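BolA-like protein (Babesia bovis, PDB 3O2E) is of unknown function but may bind a two-iron, two-sulfur cluster. Local coordinates at residues I27-L32 with Q39-T44; Q61-K66 with Q72-S77. All blocks are in the same frame, centred on the assembly; numbering follows the deposited sequence.

Interaction 1 (I27-L32 with Q39-T44)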
loop_
_atom_site.group_PDB
_atom_site.type_symbol
_atom_site.label_atom_id
_atom_site.label_comp_id
_atom_site.label_asym_id
_atom_site.label_seq_id
_atom_site.Cartn_x
_atom_site.Cartn_y
_atom_site.Cartn_z
ATOM N N ILE A 27 0.137 -6.838 -8.767
ATOM C CA ILE A 27 -0.906 -7.384 -7.858
ATOM C C ILE A 27 -1.132 -6.494 -6.669
ATOM O O ILE A 27 -2.261 -6.288 -6.250
ATOM C CB ILE A 27 -0.573 -8.819 -7.322
ATOM C CG1 ILE A 27 -0.857 -9.818 -8.436
ATOM C CG2 ILE A 27 -1.475 -9.170 -6.118
ATOM C CD1 ILE A 27 -0.458 -11.254 -8.171
ATOM N N VAL A 28 -0.048 -5.960 -6.111
ATOM C CA VAL A 28 -0.119 -5.046 -4.961
ATOM C C VAL A 28 -0.892 -3.799 -5.369
ATOM O O VAL A 28 -1.761 -3.340 -4.640
ATOM C CB VAL A 28 1.312 -4.651 -4.447
ATOM C CG1 VAL A 28 1.285 -3.483 -3.401
ATOM C CG2 VAL A 28 2.041 -5.881 -3.880
ATOM N N GLU A 29 -0.542 -3.242 -6.528
ATOM C CA GLU A 29 -1.204 -2.090 -7.043
ATOM C C GLU A 29 -2.696 -2.355 -7.249
ATOM O O GLU A 29 -3.508 -1.511 -6.931
ATOM C CB GLU A 29 -0.564 -1.668 -8.348
ATOM C CG GLU A 29 0.759 -0.943 -8.172
ATOM C CD GLU A 29 1.470 -0.669 -9.493
ATOM O OE1 GLU A 29 1.221 -1.405 -10.493
ATOM O OE2 GLU A 29 2.301 0.256 -9.519
ATOM N N GLU A 30 -3.036 -3.505 -7.817
ATOM C CA GLU A 30 -4.425 -3.858 -8.089
ATOM C C GLU A 30 -5.232 -4.028 -6.789
ATOM O O GLU A 30 -6.370 -3.591 -6.702
ATOM C CB GLU A 30 -4.449 -5.093 -9.016
ATOM C CG GLU A 30 -5.702 -6.000 -9.051
ATOM C CD GLU A 30 -5.334 -7.442 -9.525
ATOM O OE1 GLU A 30 -4.549 -7.567 -10.496
ATOM O OE2 GLU A 30 -5.761 -8.450 -8.898
ATOM N N ARG A 31 -4.653 -4.684 -5.793
ATOM C CA ARG A 31 -5.319 -4.892 -4.520
ATOM C C ARG A 31 -5.563 -3.581 -3.863
ATOM O O ARG A 31 -6.660 -3.332 -3.377
ATOM C CB ARG A 31 -4.461 -5.729 -3.573
ATOM C CG ARG A 31 -4.301 -7.163 -3.941
ATOM C CD ARG A 31 -5.533 -7.971 -3.710
ATOM N NE ARG A 31 -5.291 -9.250 -4.335
ATOM C CZ ARG A 31 -5.536 -9.516 -5.615
ATOM N NH1 ARG A 31 -6.100 -8.607 -6.417
ATOM N NH2 ARG A 31 -5.218 -10.706 -6.105
ATOM N N LEU A 32 -4.526 -2.733 -3.820
ATOM C CA LEU A 32 -4.666 -1.409 -3.174
ATOM C C LEU A 32 -5.694 -0.565 -3.884
ATOM O O LEU A 32 -6.510 0.093 -3.233
ATOM C CB LEU A 32 -3.307 -0.657 -3.095
ATOM C CG LEU A 32 -2.190 -1.284 -2.278
ATOM C CD1 LEU A 32 -0.917 -0.416 -2.288
ATOM C CD2 LEU A 32 -2.648 -1.462 -0.895
ATOM N N GLN A 39 -6.447 8.429 -4.763
ATOM C CA GLN A 39 -6.250 9.556 -5.687
ATOM C C GLN A 39 -4.835 9.500 -6.239
ATOM O O GLN A 39 -4.547 9.992 -7.314
ATOM C CB GLN A 39 -6.435 10.897 -4.921
ATOM C CG GLN A 39 -7.875 11.257 -4.485
ATOM C CD GLN A 39 -8.477 10.336 -3.428
ATOM O OE1 GLN A 39 -7.808 9.897 -2.494
ATOM N NE2 GLN A 39 -9.740 10.011 -3.596
ATOM N N PHE A 40 -3.924 8.943 -5.444
ATOM C CA PHE A 40 -2.554 8.791 -5.850
ATOM C C PHE A 40 -1.913 7.539 -5.215
ATOM O O PHE A 40 -2.081 7.287 -4.042
ATOM C CB PHE A 40 -1.788 10.079 -5.511
ATOM C CG PHE A 40 -0.375 10.055 -5.969
ATOM C CD1 PHE A 40 -0.054 10.389 -7.283
ATOM C CD2 PHE A 40 0.624 9.631 -5.089
ATOM C CE1 PHE A 40 1.272 10.336 -7.720
ATOM C CE2 PHE A 40 1.929 9.580 -5.484
ATOM C CZ PHE A 40 2.275 9.928 -6.822
ATOM N N LEU A 41 -1.193 6.758 -6.009
ATOM C CA LEU A 41 -0.513 5.576 -5.504
ATOM C C LEU A 41 0.843 5.429 -6.176
ATOM O O LEU A 41 0.924 5.507 -7.404
ATOM C CB LEU A 41 -1.354 4.328 -5.782
ATOM C CG LEU A 41 -0.769 2.978 -5.370
ATOM C CD1 LEU A 41 -0.611 2.962 -3.793
ATOM C CD2 LEU A 41 -1.589 1.810 -5.918
ATOM N N LYS A 42 1.901 5.276 -5.385
ATOM C CA LYS A 42 3.234 5.009 -5.919
ATOM C C LYS A 42 3.749 3.783 -5.182
ATOM O O LYS A 42 4.004 3.842 -3.980
ATOM C CB LYS A 42 4.197 6.226 -5.735
ATOM N N VAL A 43 3.814 2.652 -5.865
ATOM C CA VAL A 43 4.391 1.447 -5.281
ATOM C C VAL A 43 5.800 1.253 -5.830
ATOM O O VAL A 43 5.986 1.231 -7.031
ATOM C CB VAL A 43 3.522 0.205 -5.576
ATOM C CG1 VAL A 43 4.203 -1.094 -5.017
ATOM C CG2 VAL A 43 2.168 0.383 -4.981
ATOM N N THR A 44 6.767 1.121 -4.913
ATOM C CA THR A 44 8.178 0.804 -5.191
ATOM C C THR A 44 8.377 -0.674 -4.983
ATOM O O THR A 44 8.030 -1.224 -3.922
ATOM C CB THR A 44 9.139 1.557 -4.246
ATOM O OG1 THR A 44 8.950 2.957 -4.395
ATOM C CG2 THR A 44 10.628 1.286 -4.528
HETATM O O HOH W 1 2.705 2.374 -8.304
#
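The carboxylate of Glu29 reaches Val43 of the facing strand with one oxygen, OE2, which comes within 4.1 Å of Val43 CB and is tied to the strand by water 1. That water donates to Glu29 OE2 at 2.5 Å and accepts from Val43 N at 2.7 Å, bridging a helix side chain to the backbone. Among the other flat groups, the guanidinium of Arg31 carries Ile27 CG2 over one face, set toward its rim. Its NH1 makes a salt bridge to Glu30, approaching OE2 from the anti side, 30° out of the carboxylate plane; Arg31 NE turns to Glu82. This network lies on the part of the helix turned from the strand.

Helix 25-36 and strand 40-45 illustrate how the first two elements of the BolA fold, which resembles the class II KH fold, pack together: the helix lies on one face of a three-stranded sheet, its short segment running at 153° to that of this outer strand with the axes 9.4 Å apart. The direct contacts are mostly apolar. The aliphatic stem of Glu29 lies against the valine, CG 3.7 Å from Val43 CG2, while the other branch of that valine, CG1, meets Val28 CG1 at 4.1 Å. Leu32 and Leu41 cross at about a right angle, their CD1 methyls 3.7 Å apart. With CG of Leu41 anti to the backbone N (chi1 178°), its second methyl, CD2, passes to the helix backbone and rests 4.0 Å from Glu29 O. Val28 also touches Phe54 and Leu41 touches Ile58, both on strand 52-59, while Lys25 NZ bonds to Val43 O.

Interaction 2 (Q61-K66 with Q72-S77)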
loop_
_atom_site.group_PDB
_atom_site.type_symbol
_atom_site.label_atom_id
_atom_site.label_comp_id
_atom_site.label_asym_id
_atom_site.label_seq_id
_atom_site.Cartn_x
_atom_site.Cartn_y
_atom_site.Cartn_z
ATOM N N GLN A 61 -9.134 8.694 0.238
ATOM C CA GLN A 61 -10.239 9.116 1.108
ATOM C C GLN A 61 -10.649 8.058 2.146
ATOM O O GLN A 61 -11.298 8.394 3.128
ATOM C CB GLN A 61 -11.486 9.558 0.295
ATOM N N GLN A 62 -10.276 6.795 1.944
ATOM C CA GLN A 62 -10.597 5.737 2.902
ATOM C C GLN A 62 -9.875 5.872 4.241
ATOM O O GLN A 62 -10.221 5.221 5.226
ATOM C CB GLN A 62 -10.288 4.366 2.293
ATOM C CG GLN A 62 -11.138 3.987 1.120
ATOM C CD GLN A 62 -12.596 4.022 1.480
ATOM O OE1 GLN A 62 -13.057 3.276 2.361
ATOM N NE2 GLN A 62 -13.320 4.912 0.852
ATOM N N PHE A 63 -8.836 6.677 4.257
ATOM C CA PHE A 63 -8.114 6.996 5.484
ATOM C C PHE A 63 -8.716 8.143 6.299
ATOM O O PHE A 63 -8.203 8.455 7.366
ATOM C CB PHE A 63 -6.674 7.378 5.163
ATOM C CG PHE A 63 -5.901 6.328 4.395
ATOM C CD1 PHE A 63 -5.967 5.001 4.727
ATOM C CD2 PHE A 63 -5.033 6.702 3.412
ATOM C CE1 PHE A 63 -5.206 4.072 4.028
ATOM C CE2 PHE A 63 -4.297 5.804 2.713
ATOM C CZ PHE A 63 -4.385 4.491 3.004
ATOM N N GLU A 64 -9.772 8.800 5.810
ATOM C CA GLU A 64 -10.387 9.887 6.557
ATOM C C GLU A 64 -11.062 9.316 7.804
ATOM O O GLU A 64 -11.773 8.332 7.729
ATOM C CB GLU A 64 -11.372 10.682 5.695
ATOM C CG GLU A 64 -10.667 11.413 4.524
ATOM C CD GLU A 64 -11.598 12.064 3.466
ATOM O OE1 GLU A 64 -12.833 11.962 3.591
ATOM O OE2 GLU A 64 -11.060 12.665 2.500
ATOM N N GLY A 65 -10.829 9.948 8.954
ATOM C CA GLY A 65 -11.448 9.530 10.202
ATOM C C GLY A 65 -10.684 8.426 10.872
ATOM O O GLY A 65 -11.176 7.848 11.837
ATOM N N LYS A 66 -9.473 8.153 10.401
ATOM C CA LYS A 66 -8.644 7.059 10.955
ATOM C C LYS A 66 -7.276 7.523 11.368
ATOM O O LYS A 66 -6.649 8.278 10.667
ATOM C CB LYS A 66 -8.450 5.930 9.956
ATOM C CG LYS A 66 -9.714 5.375 9.439
ATOM C CD LYS A 66 -9.479 4.109 8.664
ATOM C CE LYS A 66 -10.785 3.419 8.386
ATOM N NZ LYS A 66 -10.529 1.971 8.550
ATOM N N GLN A 72 -2.876 1.682 8.540
ATOM C CA GLN A 72 -2.020 0.539 8.236
ATOM C C GLN A 72 -2.788 -0.747 8.217
ATOM O O GLN A 72 -2.647 -1.553 7.297
ATOM C CB GLN A 72 -0.889 0.441 9.219
ATOM C CG GLN A 72 0.110 1.563 9.085
ATOM C CD GLN A 72 1.222 1.439 10.123
ATOM O OE1 GLN A 72 1.758 0.352 10.359
ATOM N NE2 GLN A 72 1.538 2.544 10.774
ATOM N N ARG A 73 -3.670 -0.919 9.190
ATOM C CA ARG A 73 -4.565 -2.068 9.156
ATOM C C ARG A 73 -5.391 -2.205 7.893
ATOM O O ARG A 73 -5.550 -3.303 7.335
ATOM C CB ARG A 73 -5.452 -2.037 10.384
ATOM C CG ARG A 73 -4.664 -2.326 11.601
ATOM C CD ARG A 73 -5.363 -1.881 12.822
ATOM N NE ARG A 73 -4.791 -2.522 13.971
ATOM C CZ ARG A 73 -4.914 -2.119 15.220
ATOM N NH1 ARG A 73 -5.569 -1.012 15.519
ATOM N NH2 ARG A 73 -4.359 -2.834 16.184
ATOM N N LEU A 74 -5.928 -1.090 7.427
ATOM C CA LEU A 74 -6.731 -1.108 6.228
ATOM C C LEU A 74 -5.913 -1.526 5.000
ATOM O O LEU A 74 -6.378 -2.253 4.157
ATOM C CB LEU A 74 -7.334 0.281 6.039
ATOM C CG LEU A 74 -8.489 0.510 5.082
ATOM C CD1 LEU A 74 -9.700 -0.304 5.465
ATOM C CD2 LEU A 74 -8.816 1.998 5.088
ATOM N N VAL A 75 -4.712 -1.011 4.879
ATOM C CA VAL A 75 -3.830 -1.385 3.766
ATOM C C VAL A 75 -3.441 -2.839 3.825
ATOM O O VAL A 75 -3.500 -3.542 2.814
ATOM C CB VAL A 75 -2.616 -0.477 3.719
ATOM C CG1 VAL A 75 -1.648 -0.900 2.606
ATOM C CG2 VAL A 75 -3.112 0.957 3.544
ATOM N N ASN A 76 -3.107 -3.330 5.011
ATOM C CA ASN A 76 -2.738 -4.736 5.158
ATOM C C ASN A 76 -3.907 -5.639 4.881
ATOM O O ASN A 76 -3.752 -6.679 4.298
ATOM C CB ASN A 76 -2.249 -5.004 6.545
ATOM C CG ASN A 76 -0.950 -4.344 6.835
ATOM O OD1 ASN A 76 -0.136 -4.087 5.944
ATOM N ND2 ASN A 76 -0.729 -4.087 8.093
ATOM N N SER A 77 -5.110 -5.207 5.242
ATOM C CA SER A 77 -6.283 -5.989 4.909
ATOM C C SER A 77 -6.556 -6.110 3.385
ATOM O O SER A 77 -7.107 -7.095 2.951
ATOM C CB SER A 77 -7.499 -5.501 5.684
ATOM O OG SER A 77 -8.284 -4.706 4.858
#
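Different first torsions bring Leu74 and Phe63 together. In Leu74, CG stands anti to the backbone N (chi1 -165°), carrying both methyls out from the helix to the loop; in Phe63, CG sits beside the backbone N (chi1 -57°), and the ring swings to the helix although its CB does not point there. Leu74 CD2 gathers several neighbours. It lies 3.5 Å from Gln62 O, 3.9 Å from Gln62 CB and, obliquely to the ring, 4.2 Å from Phe63 CD1. Val75 takes the neighbouring place, where its CG2 methyl meets the ring edge near the ring plane, 3.8 Å from Phe63 CE1 and equally near CZ.

Lys66 comes in across Leu74 at about a right angle: its chain, bent near the end, lays NZ 3.9 Å from Leu74 CD1 and just as close to CD2, a contact of a charged terminus with methyls. The backbone of 61-66 turns twice here. A 3-10 turn over 61-63, with Glu64 N bonded to Gln61 O, runs on, through Phe63, into a type II beta turn from Phe63 to Lys66, in which Gly65 takes the positive phi (85°) of the third position, which favours glycine. On the helix, Ser77 OG donates to Leu74 O at 3.2 Å.

Phe63 also packs on Ile58 and Cys93, and Val75 on Ile58 and Met91, so both reach the sheet. The connection that folds back here belongs to a beta-alpha-beta crossover, in which helix 68-78 links the adjacent parallel strands 52-59 and 86-94 of the BolA fold.

How the interactions relate
Interaction 1 closes before interaction 2 opens along the chain, and their centres lie 14 Å apart, yet they meet at two points. Leu32 CD2 of the first packs 3.7 Å from Val75 CG1 of the second, joining helices 25-36 and 68-78 over the sheet, where Ile58 is shared by Leu41, Phe63 and Val75. Separately, Gln39 OE1 lies 3.3 Å from Gln61 N. The bound magnesium ion, at Ile86 and His87, touches neither contact: it is about 12 Å from the side chain of Val28 and about 13 Å from that of Val75. Interaction 1 is nearer to Ile86, whose side chain is about 5 Å from Val28's.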